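Local coordinates for 4-hydroxy-tetrahydrodipicolinate synthase (Methylacidiphilum fumariolicum SolV, PDB 6T3T), which probably catalyses the condensation of pyruvate with aspartate semialdehyde to 4-hydroxy-tetrahydrodipicolinate, a step of lysine biosynthesis, at residues I130-I135 with K156-I161; V100-P105 with R117-I122; H87-A92 with A124-P129; S183-D188 with G202-A207. One frame throughout, in Å; residues are numbered along the deposited sequence.

Contact 3 opens first, on helix 82-95, and closes at 124-129, the end of helix 112-125 and the turn after it. Contact 2 is nested inside this loop: it folds helix 112-125 back against strand 99-103. The chain then enters strand 130-134, and contact 1 closes a helical excursion by pairing this strand with 158-161. Contact 4 comes last and pairs strands 183-186 and 202-205. None of the loops cross. Contacts 1 and 4 build part of the wall of one TIM barrel and meet where Ile161 bonds to Leu185. Contact 2 packs a helix onto the outside of the wall, and contact 3 joins two outer helices.

Contact 1. Residues I130-I135 with K156-I161; sequences ILLYNI and KNIVGI. With SO4 (sulfate ion), chain E.
Ile130 pairs with Ile158 and Leu132 with Ile161, as parallel strands of the TIM barrel wall. Three backbone bonds join them. Ile130 N donates to Asn157 O, just before the second strand, at 2.7 Å, and Ile130 O accepts from Val159 N at 3.0 Å. Leu132 N donates to Gly160 O at 3.0 Å, from a position tilted out of the carbonyl plane. The strands diverge by 33°, the twist of the barrel.

Ile130, Leu132, Ile158 and Ile161 lie on the outer face. CG of Leu132 keeps beside its backbone N (chi1 -58°), and from there it meets Ile158 CG2 obliquely at 3.8 Å. CB of Leu132 touches Ile161 CG1 at 3.9 Å. Leu131 lies on the other face. Its CD2 covers the bare CA of Gly160 at 3.8 Å, where a CB would clash.

Further out, helices 112-125 and 145-154 cover the outer face through Phe119, Ala123 and Leu151. Asn157 lies alongside Ile130, and its ND2 donates to the carbonyls of Ala123 and Leu128. Asn134 is gripped by Ile143, Asp142 and Glu163.

Tyr133, predicted to be the proton donor and acceptor, turns away from 156-161 with CG anti to its N (chi1 177°). Its OH makes at most a weak bond to sulfate O3 at 3.3 Å. The sulfate, probably from the crystallisation liquor, also bonds to Thr44 and Thr45. Lys162, the predicted Schiff-base lysine, follows Ile161 directly. The paired backbone therefore probably fixes the spacing of tyrosine and lysine, and the sulfate is consistent with an anion site beside them.

Contact 2. Residues V100-P105 with R117-I122; sequences VLLVSP and RHFSAI
Leu102 meets Phe119 and Ile122 where helix 112-125 folds back over strand 99-103, within one beta-alpha-beta unit of the TIM barrel. The two segments run nearly antiparallel, at 160°.

The tight part is apolar. Leu102 and Ile122 reach toward each other tip to tip, and Leu102 CD1 lies 3.5 Å from Ile122 CG2, closer than usual for two carbons. Phe119 CG stands beside its backbone N (chi1 -73°), which swings the ring toward the strand. Its rim touches there: CE1 is 3.7 Å from Leu102 CB, and CZ is 3.5 Å from Ser104 CA. One face of the ring is covered by His118 CD2. Leu132 and Leu151 also pack on Phe119.

The imidazole of His118 is packed as well. Pro105 sets its CG and CD edge over one face, with CG over the ring centre. This CG is 3.6 Å from the His118 centroid and 6° off the normal, a CH-pi contact. Ile122 CD1 touches the opposite face, so the ring is held between two aliphatic groups. ND1 is bonded to Thr82, which fixes the rotation of the ring. Pro270 of the second subunit packs on both Pro105 and His118, so the assembly closes this side.

With an alanine in place of His118, Thr82 and the bridging water would probably each lose a partner, and Pro105 would lose the flat surface beneath it.

The looser side lies between Val103 and His118, which meet through that water. In the plane of the imidazole, it donates to Val103 O at 2.6 Å and lies 2.8 Å from His118 NE2.

Contact 3. Residues H87-A92 with A124-P129; sequences HLTKEA and ASTSLP
Thr89 and Thr126 carry the apolar part of this contact. Their side chains cross at about a right angle, with the two CG2 methyls 4.0 Å apart. Thr126 CG2 sits between its own N and carbonyl carbon, and its OG1 is turned off anti to N (chi1 -178°). Leu128 CD1 extends the patch and lies 4.2 Å from Thr89 O, at the helix backbone. Toward solvent, the chain of Lys90 runs over Ser125, and its CE is 3.8 Å from both Ser125 CB and Ser125 O.

The polar bonds run elsewhere. Thr126 OG1 accepts from Leu128 N at 3.0 Å with an N-H...O angle of 167°, an ST turn that shapes the chain as it leaves helix 112-125. The same oxygen bonds to Glu93, one residue beyond 87-92, and this adds a polar link to helix 82-95. Thr89 OG1 is satisfied by Thr77 and Ala85, and Ser125 OG by Ile122 O.

Beneath the contact, Val100 of strand 99-103 touches Thr89, Ala92 and Leu128. The arrangement is that of neighbouring outer helices of a TIM barrel, packed against each other over the strand between them.

Contact 4. Residues S183-D188 with G202-A207; sequences SILSGD and GVVSVA
Ser186 is bonded to both Gly202 and Val204, as expected of parallel strands. Its N donates to Gly202 O at 2.8 Å, and its O accepts from Val204 N at 2.9 Å. Each oxygen gains a CA-H...O contact: Gly202 O from Leu185 CA, and Ser186 O from Val203 CA.

Ser186 OG, anti to N (chi1 -177°), accepts from Asp188 N at 3.1 Å, an ST turn. Thr192 OG1 adds a weak bond to OG. With an alanine in place of Ser186, Asp188 N would probably lose its acceptor, and the turn could shift. Asp188 OD1 accepts from Ala190 N. Asp189 takes bonds from Ser205 OG and from N of Val206 and Ala207.

Ser186 CB meets Val203 CG2 at 3.7 Å. Leu185 CD2 lies over Gly202 CA at 3.8 Å, where a side chain would be tight, and Leu185 CD1 touches Val204 CG2. Val204 is predicted to bind pyruvate; the nearest atoms of its side chain and a sulfate, probably from the crystallisation liquor, are about 4 Å apart.

The pair forms the seventh and eighth strands of the TIM barrel. Leu185 bonds to Ile161 and Glu163. Outside, Phe195 of helix 192-197 covers Ser186, and Val219 of helix 212-223 covers Val203.

Contact 1. Residues I130-I135 with K156-I161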
loop_
_atom_site.group_PDB
_atom_site.type_symbol
_atom_site.label_atom_id
_atom_site.label_comp_id
_atom_site.label_asym_id
_atom_site.label_seq_id
_atom_site.Cartn_x
_atom_site.Cartn_y
_atom_site.Cartn_z
ATOM N N ILE A 130 -9.085 30.396 4.779
ATOM C CA ILE A 130 -9.006 28.997 5.186
ATOM C C ILE A 130 -7.870 28.298 4.445
ATOM O O ILE A 130 -7.717 28.469 3.234
ATOM C CB ILE A 130 -10.331 28.273 4.921
ATOM C CG1 ILE A 130 -11.310 28.586 6.067
ATOM C CG2 ILE A 130 -10.105 26.770 4.777
ATOM C CD1 ILE A 130 -12.731 28.495 5.665
ATOM N N LEU A 131 -7.053 27.548 5.178
ATOM C CA LEU A 131 -6.117 26.592 4.587
ATOM C C LEU A 131 -6.672 25.189 4.808
ATOM O O LEU A 131 -6.970 24.814 5.946
ATOM C CB LEU A 131 -4.720 26.728 5.204
ATOM C CG LEU A 131 -3.891 28.004 4.986
ATOM C CD1 LEU A 131 -2.719 28.017 5.960
ATOM C CD2 LEU A 131 -3.348 28.105 3.552
ATOM N N LEU A 132 -6.856 24.442 3.725
ATOM C CA LEU A 132 -7.169 23.027 3.822
ATOM C C LEU A 132 -5.936 22.274 4.295
ATOM O O LEU A 132 -4.808 22.769 4.213
ATOM C CB LEU A 132 -7.616 22.463 2.464
ATOM C CG LEU A 132 -8.832 23.096 1.766
ATOM C CD1 LEU A 132 -9.128 22.405 0.432
ATOM C CD2 LEU A 132 -10.082 23.098 2.695
ATOM N N TYR A 133 -6.144 21.056 4.787
ATOM C CA TYR A 133 -5.013 20.280 5.272
ATOM C C TYR A 133 -5.237 18.816 4.909
ATOM O O TYR A 133 -6.086 18.148 5.495
ATOM C CB TYR A 133 -4.826 20.506 6.765
ATOM C CG TYR A 133 -3.743 19.730 7.481
ATOM C CD1 TYR A 133 -2.719 19.090 6.799
ATOM C CD2 TYR A 133 -3.747 19.673 8.862
ATOM C CE1 TYR A 133 -1.747 18.382 7.479
ATOM C CE2 TYR A 133 -2.782 18.988 9.555
ATOM C CZ TYR A 133 -1.789 18.343 8.871
ATOM O OH TYR A 133 -0.856 17.664 9.609
ATOM N N ASN A 134 -4.497 18.340 3.910
ATOM C CA ASN A 134 -4.624 16.975 3.419
ATOM C C ASN A 134 -3.522 16.130 4.040
ATOM O O ASN A 134 -2.338 16.399 3.820
ATOM C CB ASN A 134 -4.529 16.917 1.904
ATOM C CG ASN A 134 -4.658 15.509 1.399
ATOM O OD1 ASN A 134 -5.568 14.778 1.820
ATOM N ND2 ASN A 134 -3.706 15.080 0.568
ATOM N N ILE A 135 -3.902 15.127 4.823
ATOM C CA ILE A 135 -2.911 14.218 5.397
ATOM C C ILE A 135 -3.531 12.825 5.490
ATOM O O ILE A 135 -4.042 12.428 6.553
ATOM C CB ILE A 135 -2.361 14.741 6.746
ATOM C CG1 ILE A 135 -1.314 13.771 7.316
ATOM C CG2 ILE A 135 -3.480 15.120 7.772
ATOM C CD1 ILE A 135 -0.338 14.442 8.226
ATOM N N LYS A 156 -14.586 31.405 -2.005
ATOM C CA LYS A 156 -13.499 32.331 -2.254
ATOM C C LYS A 156 -12.563 32.510 -1.058
ATOM O O LYS A 156 -11.449 33.020 -1.236
ATOM C CB LYS A 156 -14.115 33.642 -2.760
ATOM C CG LYS A 156 -13.338 34.885 -2.520
ATOM C CD LYS A 156 -14.313 36.031 -2.330
ATOM C CE LYS A 156 -14.526 36.302 -0.870
ATOM N NZ LYS A 156 -15.486 37.416 -0.717
ATOM N N ASN A 157 -12.986 32.162 0.159
ATOM C CA ASN A 157 -12.094 32.250 1.313
ATOM C C ASN A 157 -11.240 30.984 1.545
ATOM O O ASN A 157 -10.469 30.931 2.515
ATOM C CB ASN A 157 -12.866 32.579 2.595
ATOM C CG ASN A 157 -14.006 31.612 2.858
ATOM O OD1 ASN A 157 -14.617 31.084 1.931
ATOM N ND2 ASN A 157 -14.276 31.370 4.118
ATOM N N ILE A 158 -11.308 29.985 0.675
ATOM C CA ILE A 158 -10.366 28.867 0.727
ATOM C C ILE A 158 -9.164 29.231 -0.153
ATOM O O ILE A 158 -9.232 29.139 -1.378
ATOM C CB ILE A 158 -11.027 27.555 0.276
ATOM C CG1 ILE A 158 -12.229 27.248 1.197
ATOM C CG2 ILE A 158 -9.984 26.417 0.227
ATOM C CD1 ILE A 158 -12.980 25.995 0.833
ATOM N N VAL A 159 -8.037 29.569 0.477
ATOM C CA VAL A 159 -6.936 30.272 -0.169
ATOM C C VAL A 159 -5.700 29.401 -0.343
ATOM O O VAL A 159 -4.711 29.873 -0.908
ATOM C CB VAL A 159 -6.559 31.556 0.599
ATOM C CG1 VAL A 159 -7.677 32.601 0.495
ATOM C CG2 VAL A 159 -6.267 31.256 2.067
ATOM N N GLY A 160 -5.695 28.175 0.166
ATOM C CA GLY A 160 -4.519 27.340 0.018
ATOM C C GLY A 160 -4.724 26.008 0.706
ATOM O O GLY A 160 -5.799 25.718 1.233
ATOM N N ILE A 161 -3.657 25.222 0.735
ATOM C CA ILE A 161 -3.697 23.885 1.297
ATOM C C ILE A 161 -2.323 23.575 1.883
ATOM O O ILE A 161 -1.290 23.889 1.290
ATOM C CB ILE A 161 -4.109 22.846 0.225
ATOM C CG1 ILE A 161 -4.206 21.437 0.834
ATOM C CG2 ILE A 161 -3.164 22.884 -1.021
ATOM C CD1 ILE A 161 -4.956 20.481 -0.093
HETATM S S SO4 E . 0.051 20.225 12.307
HETATM O O1 SO4 E . 0.606 20.451 13.645
HETATM O O2 SO4 E . -0.404 21.457 11.678
HETATM O O3 SO4 E . -1.151 19.405 12.411
HETATM O O4 SO4 E . 1.094 19.615 11.496
#

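Contact 2. Residues V100-P105 with R117-I122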
loop_
_atom_site.group_PDB
_atom_site.type_symbol
_atom_site.label_atom_id
_atom_site.label_comp_id
_atom_site.label_asym_id
_atom_site.label_seq_id
_atom_site.Cartn_x
_atom_site.Cartn_y
_atom_site.Cartn_z
ATOM N N VAL A 100 -7.639 30.055 9.490
ATOM C CA VAL A 100 -7.699 28.757 10.159
ATOM C C VAL A 100 -7.169 27.667 9.242
ATOM O O VAL A 100 -7.198 27.788 8.016
ATOM C CB VAL A 100 -9.111 28.360 10.658
ATOM C CG1 VAL A 100 -9.534 29.217 11.838
ATOM C CG2 VAL A 100 -10.153 28.390 9.524
ATOM N N LEU A 101 -6.622 26.621 9.860
ATOM C CA LEU A 101 -6.180 25.420 9.162
ATOM C C LEU A 101 -7.163 24.303 9.471
ATOM O O LEU A 101 -7.356 23.954 10.636
ATOM C CB LEU A 101 -4.779 25.011 9.615
ATOM C CG LEU A 101 -4.137 23.814 8.932
ATOM C CD1 LEU A 101 -3.654 24.256 7.556
ATOM C CD2 LEU A 101 -2.978 23.242 9.754
ATOM N N LEU A 102 -7.755 23.713 8.429
ATOM C CA LEU A 102 -8.814 22.711 8.584
ATOM C C LEU A 102 -8.313 21.351 8.074
ATOM O O LEU A 102 -8.247 21.115 6.867
ATOM C CB LEU A 102 -10.083 23.143 7.844
ATOM C CG LEU A 102 -10.783 24.444 8.310
ATOM C CD1 LEU A 102 -11.907 24.865 7.340
ATOM C CD2 LEU A 102 -11.328 24.321 9.733
ATOM N N VAL A 103 -7.946 20.464 8.996
ATOM C CA VAL A 103 -7.613 19.098 8.601
ATOM C C VAL A 103 -8.852 18.443 8.013
ATOM O O VAL A 103 -9.992 18.720 8.430
ATOM C CB VAL A 103 -7.099 18.295 9.810
ATOM C CG1 VAL A 103 -8.266 17.989 10.779
ATOM C CG2 VAL A 103 -6.412 16.988 9.355
ATOM N N SER A 104 -8.644 17.565 7.029
ATOM C CA SER A 104 -9.783 16.819 6.537
ATOM C C SER A 104 -10.276 15.893 7.653
ATOM O O SER A 104 -9.495 15.489 8.522
ATOM C CB SER A 104 -9.431 16.017 5.276
ATOM O OG SER A 104 -8.441 15.085 5.567
ATOM N N PRO A 105 -11.581 15.612 7.695
ATOM C CA PRO A 105 -12.106 14.666 8.683
ATOM C C PRO A 105 -11.289 13.386 8.743
ATOM O O PRO A 105 -10.901 12.823 7.720
ATOM C CB PRO A 105 -13.531 14.401 8.185
ATOM C CG PRO A 105 -13.944 15.695 7.577
ATOM C CD PRO A 105 -12.659 16.264 6.941
ATOM N N ARG A 117 -18.942 19.040 0.926
ATOM C CA ARG A 117 -19.958 19.626 1.806
ATOM C C ARG A 117 -19.372 20.059 3.145
ATOM O O ARG A 117 -19.772 21.090 3.694
ATOM C CB ARG A 117 -21.090 18.640 2.039
ATOM C CG ARG A 117 -21.873 18.307 0.791
ATOM C CD ARG A 117 -22.960 17.305 1.095
ATOM N NE ARG A 117 -23.533 16.747 -0.133
ATOM C CZ ARG A 117 -24.539 17.298 -0.796
ATOM N NH1 ARG A 117 -25.092 18.416 -0.344
ATOM N NH2 ARG A 117 -24.992 16.740 -1.908
ATOM N N HIS A 118 -18.440 19.273 3.698
ATOM C CA HIS A 118 -17.841 19.613 4.986
ATOM C C HIS A 118 -17.096 20.941 4.896
ATOM O O HIS A 118 -17.344 21.875 5.671
ATOM C CB HIS A 118 -16.896 18.492 5.420
ATOM C CG HIS A 118 -16.056 18.804 6.616
ATOM N ND1 HIS A 118 -16.503 18.611 7.906
ATOM C CD2 HIS A 118 -14.775 19.239 6.720
ATOM C CE1 HIS A 118 -15.536 18.924 8.752
ATOM N NE2 HIS A 118 -14.476 19.300 8.058
ATOM N N PHE A 119 -16.163 21.035 3.960
ATOM C CA PHE A 119 -15.361 22.248 3.863
ATOM C C PHE A 119 -16.204 23.429 3.378
ATOM O O PHE A 119 -16.059 24.542 3.900
ATOM C CB PHE A 119 -14.142 22.011 2.961
ATOM C CG PHE A 119 -13.058 21.133 3.600
ATOM C CD1 PHE A 119 -12.371 21.565 4.728
ATOM C CD2 PHE A 119 -12.715 19.902 3.057
ATOM C CE1 PHE A 119 -11.375 20.779 5.317
ATOM C CE2 PHE A 119 -11.703 19.099 3.646
ATOM C CZ PHE A 119 -11.059 19.541 4.791
ATOM N N SER A 120 -17.157 23.198 2.454
ATOM C CA SER A 120 -18.005 24.307 2.003
ATOM C C SER A 120 -18.831 24.880 3.149
ATOM O O SER A 120 -18.968 26.103 3.265
ATOM C CB SER A 120 -18.934 23.883 0.874
ATOM O OG SER A 120 -18.203 23.492 -0.268
ATOM N N ALA A 121 -19.378 24.021 4.000
ATOM C CA ALA A 121 -20.186 24.498 5.111
ATOM C C ALA A 121 -19.359 25.338 6.075
ATOM O O ALA A 121 -19.843 26.352 6.572
ATOM C CB ALA A 121 -20.827 23.319 5.843
ATOM N N ILE A 122 -18.109 24.921 6.354
ATOM C CA ILE A 122 -17.230 25.686 7.245
ATOM C C ILE A 122 -16.832 27.004 6.594
ATOM O O ILE A 122 -16.877 28.065 7.226
ATOM C CB ILE A 122 -15.977 24.876 7.633
ATOM C CG1 ILE A 122 -16.349 23.545 8.293
ATOM C CG2 ILE A 122 -15.062 25.735 8.563
ATOM C CD1 ILE A 122 -15.210 22.485 8.269
HETATM O O HOH W 1 -12.145 19.329 9.680
#

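Contact 3. Residues H87-A92 with A124-P129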
loop_
_atom_site.group_PDB
_atom_site.type_symbol
_atom_site.label_atom_id
_atom_site.label_comp_id
_atom_site.label_asym_id
_atom_site.label_seq_id
_atom_site.Cartn_x
_atom_site.Cartn_y
_atom_site.Cartn_z
ATOM N N HIS A 87 -17.897 25.496 15.003
ATOM C CA HIS A 87 -17.853 26.150 16.306
ATOM C C HIS A 87 -16.440 26.584 16.645
ATOM O O HIS A 87 -16.213 27.738 17.023
ATOM C CB HIS A 87 -18.412 25.214 17.384
ATOM C CG HIS A 87 -18.380 25.791 18.769
ATOM N ND1 HIS A 87 -19.209 26.822 19.169
ATOM C CD2 HIS A 87 -17.617 25.487 19.847
ATOM C CE1 HIS A 87 -18.955 27.125 20.431
ATOM N NE2 HIS A 87 -17.991 26.333 20.864
ATOM N N LEU A 88 -15.465 25.685 16.456
ATOM C CA LEU A 88 -14.058 26.018 16.686
ATOM C C LEU A 88 -13.611 27.164 15.792
ATOM O O LEU A 88 -12.903 28.072 16.242
ATOM C CB LEU A 88 -13.161 24.790 16.414
ATOM C CG LEU A 88 -13.160 23.737 17.518
ATOM C CD1 LEU A 88 -12.409 22.446 17.092
ATOM C CD2 LEU A 88 -12.608 24.347 18.820
ATOM N N THR A 89 -14.020 27.154 14.527
ATOM C CA THR A 89 -13.595 28.238 13.646
ATOM C C THR A 89 -14.192 29.567 14.083
ATOM O O THR A 89 -13.510 30.598 14.078
ATOM C CB THR A 89 -13.972 27.927 12.202
ATOM O OG1 THR A 89 -13.325 26.709 11.812
ATOM C CG2 THR A 89 -13.525 29.068 11.280
ATOM N N LYS A 90 -15.456 29.568 14.496
ATOM C CA LYS A 90 -16.045 30.826 14.928
ATOM C C LYS A 90 -15.362 31.336 16.181
ATOM O O LYS A 90 -15.128 32.540 16.319
ATOM C CB LYS A 90 -17.536 30.647 15.143
ATOM C CG LYS A 90 -18.295 30.643 13.814
ATOM C CD LYS A 90 -19.650 29.969 13.949
ATOM C CE LYS A 90 -20.496 30.199 12.726
ATOM N NZ LYS A 90 -21.794 30.819 13.109
ATOM N N GLU A 91 -14.991 30.433 17.087
ATOM C CA GLU A 91 -14.282 30.878 18.275
ATOM C C GLU A 91 -12.943 31.501 17.921
ATOM O O GLU A 91 -12.557 32.529 18.500
ATOM C CB GLU A 91 -14.111 29.723 19.253
ATOM C CG GLU A 91 -15.431 29.274 19.835
ATOM C CD GLU A 91 -16.147 30.401 20.575
ATOM O OE1 GLU A 91 -15.482 31.135 21.338
ATOM O OE2 GLU A 91 -17.381 30.559 20.374
ATOM N N ALA A 92 -12.236 30.925 16.943
ATOM C CA ALA A 92 -10.962 31.508 16.529
ATOM C C ALA A 92 -11.166 32.882 15.919
ATOM O O ALA A 92 -10.333 33.783 16.092
ATOM C CB ALA A 92 -10.251 30.590 15.529
ATOM N N ALA A 124 -18.468 28.730 4.400
ATOM C CA ALA A 124 -19.628 29.621 4.387
ATOM C C ALA A 124 -19.930 30.221 5.755
ATOM O O ALA A 124 -20.603 31.258 5.839
ATOM C CB ALA A 124 -20.855 28.866 3.888
ATOM N N SER A 125 -19.481 29.584 6.828
ATOM C CA SER A 125 -19.811 30.086 8.144
ATOM C C SER A 125 -18.887 31.202 8.593
ATOM O O SER A 125 -19.181 31.838 9.608
ATOM C CB SER A 125 -19.760 28.956 9.170
ATOM O OG SER A 125 -18.421 28.593 9.408
ATOM N N THR A 126 -17.794 31.473 7.864
ATOM C CA THR A 126 -16.785 32.398 8.360
ATOM C C THR A 126 -16.273 33.303 7.250
ATOM O O THR A 126 -16.264 32.926 6.078
ATOM C CB THR A 126 -15.609 31.637 8.978
ATOM O OG1 THR A 126 -14.682 32.582 9.491
ATOM C CG2 THR A 126 -14.888 30.764 7.933
ATOM N N SER A 127 -15.827 34.499 7.633
ATOM C CA SER A 127 -15.110 35.367 6.706
ATOM C C SER A 127 -13.602 35.150 6.742
ATOM O O SER A 127 -12.881 35.765 5.944
ATOM C CB SER A 127 -15.409 36.843 6.994
ATOM O OG SER A 127 -15.008 37.170 8.306
ATOM N N LEU A 128 -13.109 34.313 7.645
ATOM C CA LEU A 128 -11.674 34.069 7.732
ATOM C C LEU A 128 -11.157 33.355 6.478
ATOM O O LEU A 128 -11.860 32.512 5.894
ATOM C CB LEU A 128 -11.359 33.226 8.970
ATOM C CG LEU A 128 -11.486 33.946 10.314
ATOM C CD1 LEU A 128 -11.183 32.974 11.437
ATOM C CD2 LEU A 128 -10.556 35.144 10.371
ATOM N N PRO A 129 -9.940 33.665 6.037
ATOM C CA PRO A 129 -9.274 32.795 5.055
ATOM C C PRO A 129 -9.060 31.413 5.648
ATOM O O PRO A 129 -8.840 31.268 6.851
ATOM C CB PRO A 129 -7.936 33.500 4.794
ATOM C CG PRO A 129 -8.172 34.930 5.235
ATOM C CD PRO A 129 -9.096 34.817 6.408
#

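Contact 4. Residues S183-D188 with G202-A207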
loop_
_atom_site.group_PDB
_atom_site.type_symbol
_atom_site.label_atom_id
_atom_site.label_comp_id
_atom_site.label_asym_id
_atom_site.label_seq_id
_atom_site.Cartn_x
_atom_site.Cartn_y
_atom_site.Cartn_z
ATOM N N SER A 183 -2.429 28.951 -2.705
ATOM C CA SER A 183 -1.108 28.669 -2.151
ATOM C C SER A 183 -1.000 27.221 -1.696
ATOM O O SER A 183 -1.753 26.791 -0.821
ATOM C CB SER A 183 -0.811 29.600 -0.988
ATOM O OG SER A 183 -0.782 30.915 -1.447
ATOM N N ILE A 184 -0.080 26.460 -2.286
ATOM C CA ILE A 184 0.193 25.107 -1.821
ATOM C C ILE A 184 1.403 25.148 -0.905
ATOM O O ILE A 184 2.477 25.610 -1.307
ATOM C CB ILE A 184 0.431 24.130 -2.976
ATOM C CG1 ILE A 184 -0.749 24.167 -3.958
ATOM C CG2 ILE A 184 0.637 22.721 -2.381
ATOM C CD1 ILE A 184 -0.328 23.909 -5.391
ATOM N N LEU A 185 1.242 24.651 0.317
ATOM C CA LEU A 185 2.313 24.612 1.307
ATOM C C LEU A 185 2.710 23.172 1.595
ATOM O O LEU A 185 1.859 22.264 1.635
ATOM C CB LEU A 185 1.893 25.315 2.612
ATOM C CG LEU A 185 1.212 26.669 2.389
ATOM C CD1 LEU A 185 0.437 27.163 3.637
ATOM C CD2 LEU A 185 2.226 27.719 1.899
ATOM N N SER A 186 4.013 22.955 1.754
ATOM C CA SER A 186 4.469 21.657 2.227
ATOM C C SER A 186 3.949 21.416 3.635
ATOM O O SER A 186 3.952 22.316 4.482
ATOM C CB SER A 186 5.992 21.578 2.221
ATOM O OG SER A 186 6.410 20.271 2.618
ATOM N N GLY A 187 3.475 20.200 3.879
ATOM C CA GLY A 187 3.208 19.770 5.223
ATOM C C GLY A 187 4.228 18.788 5.746
ATOM O O GLY A 187 3.983 18.159 6.784
ATOM N N ASP A 188 5.363 18.624 5.073
ATOM C CA ASP A 188 6.371 17.629 5.452
ATOM C C ASP A 188 7.721 18.267 5.189
ATOM O O ASP A 188 8.036 18.570 4.038
ATOM C CB ASP A 188 6.187 16.334 4.652
ATOM C CG ASP A 188 7.281 15.287 4.912
ATOM O OD1 ASP A 188 8.219 15.501 5.715
ATOM O OD2 ASP A 188 7.177 14.211 4.297
ATOM N N GLY A 202 5.658 27.580 0.179
ATOM C CA GLY A 202 6.047 27.642 1.570
ATOM C C GLY A 202 5.770 26.333 2.280
ATOM O O GLY A 202 5.510 25.296 1.655
ATOM N N VAL A 203 5.831 26.403 3.605
ATOM C CA VAL A 203 5.768 25.208 4.433
ATOM C C VAL A 203 5.059 25.534 5.738
ATOM O O VAL A 203 5.243 26.608 6.311
ATOM C CB VAL A 203 7.192 24.647 4.674
ATOM C CG1 VAL A 203 8.059 25.656 5.471
ATOM C CG2 VAL A 203 7.125 23.298 5.325
ATOM N N VAL A 204 4.221 24.613 6.187
ATOM C CA VAL A 204 3.819 24.545 7.578
ATOM C C VAL A 204 4.734 23.510 8.220
ATOM O O VAL A 204 4.585 22.303 7.988
ATOM C CB VAL A 204 2.341 24.175 7.731
ATOM C CG1 VAL A 204 1.958 24.165 9.216
ATOM C CG2 VAL A 204 1.455 25.149 6.943
ATOM N N SER A 205 5.670 23.988 9.027
ATOM C CA SER A 205 6.873 23.263 9.383
ATOM C C SER A 205 6.846 22.779 10.824
ATOM O O SER A 205 6.335 23.463 11.712
ATOM C CB SER A 205 8.096 24.156 9.172
ATOM O OG SER A 205 9.203 23.630 9.828
ATOM N N VAL A 206 7.402 21.590 11.037
ATOM C CA VAL A 206 7.714 21.104 12.372
ATOM C C VAL A 206 9.116 21.492 12.777
ATOM O O VAL A 206 9.325 21.932 13.903
ATOM C CB VAL A 206 7.552 19.573 12.452
ATOM C CG1 VAL A 206 8.000 19.062 13.852
ATOM C CG2 VAL A 206 6.136 19.162 12.127
ATOM N N ALA A 207 10.087 21.316 11.859
ATOM C CA ALA A 207 11.491 21.543 12.202
ATOM C C ALA A 207 11.743 22.977 12.649
ATOM O O ALA A 207 12.644 23.213 13.455
ATOM C CB ALA A 207 12.399 21.236 11.009
#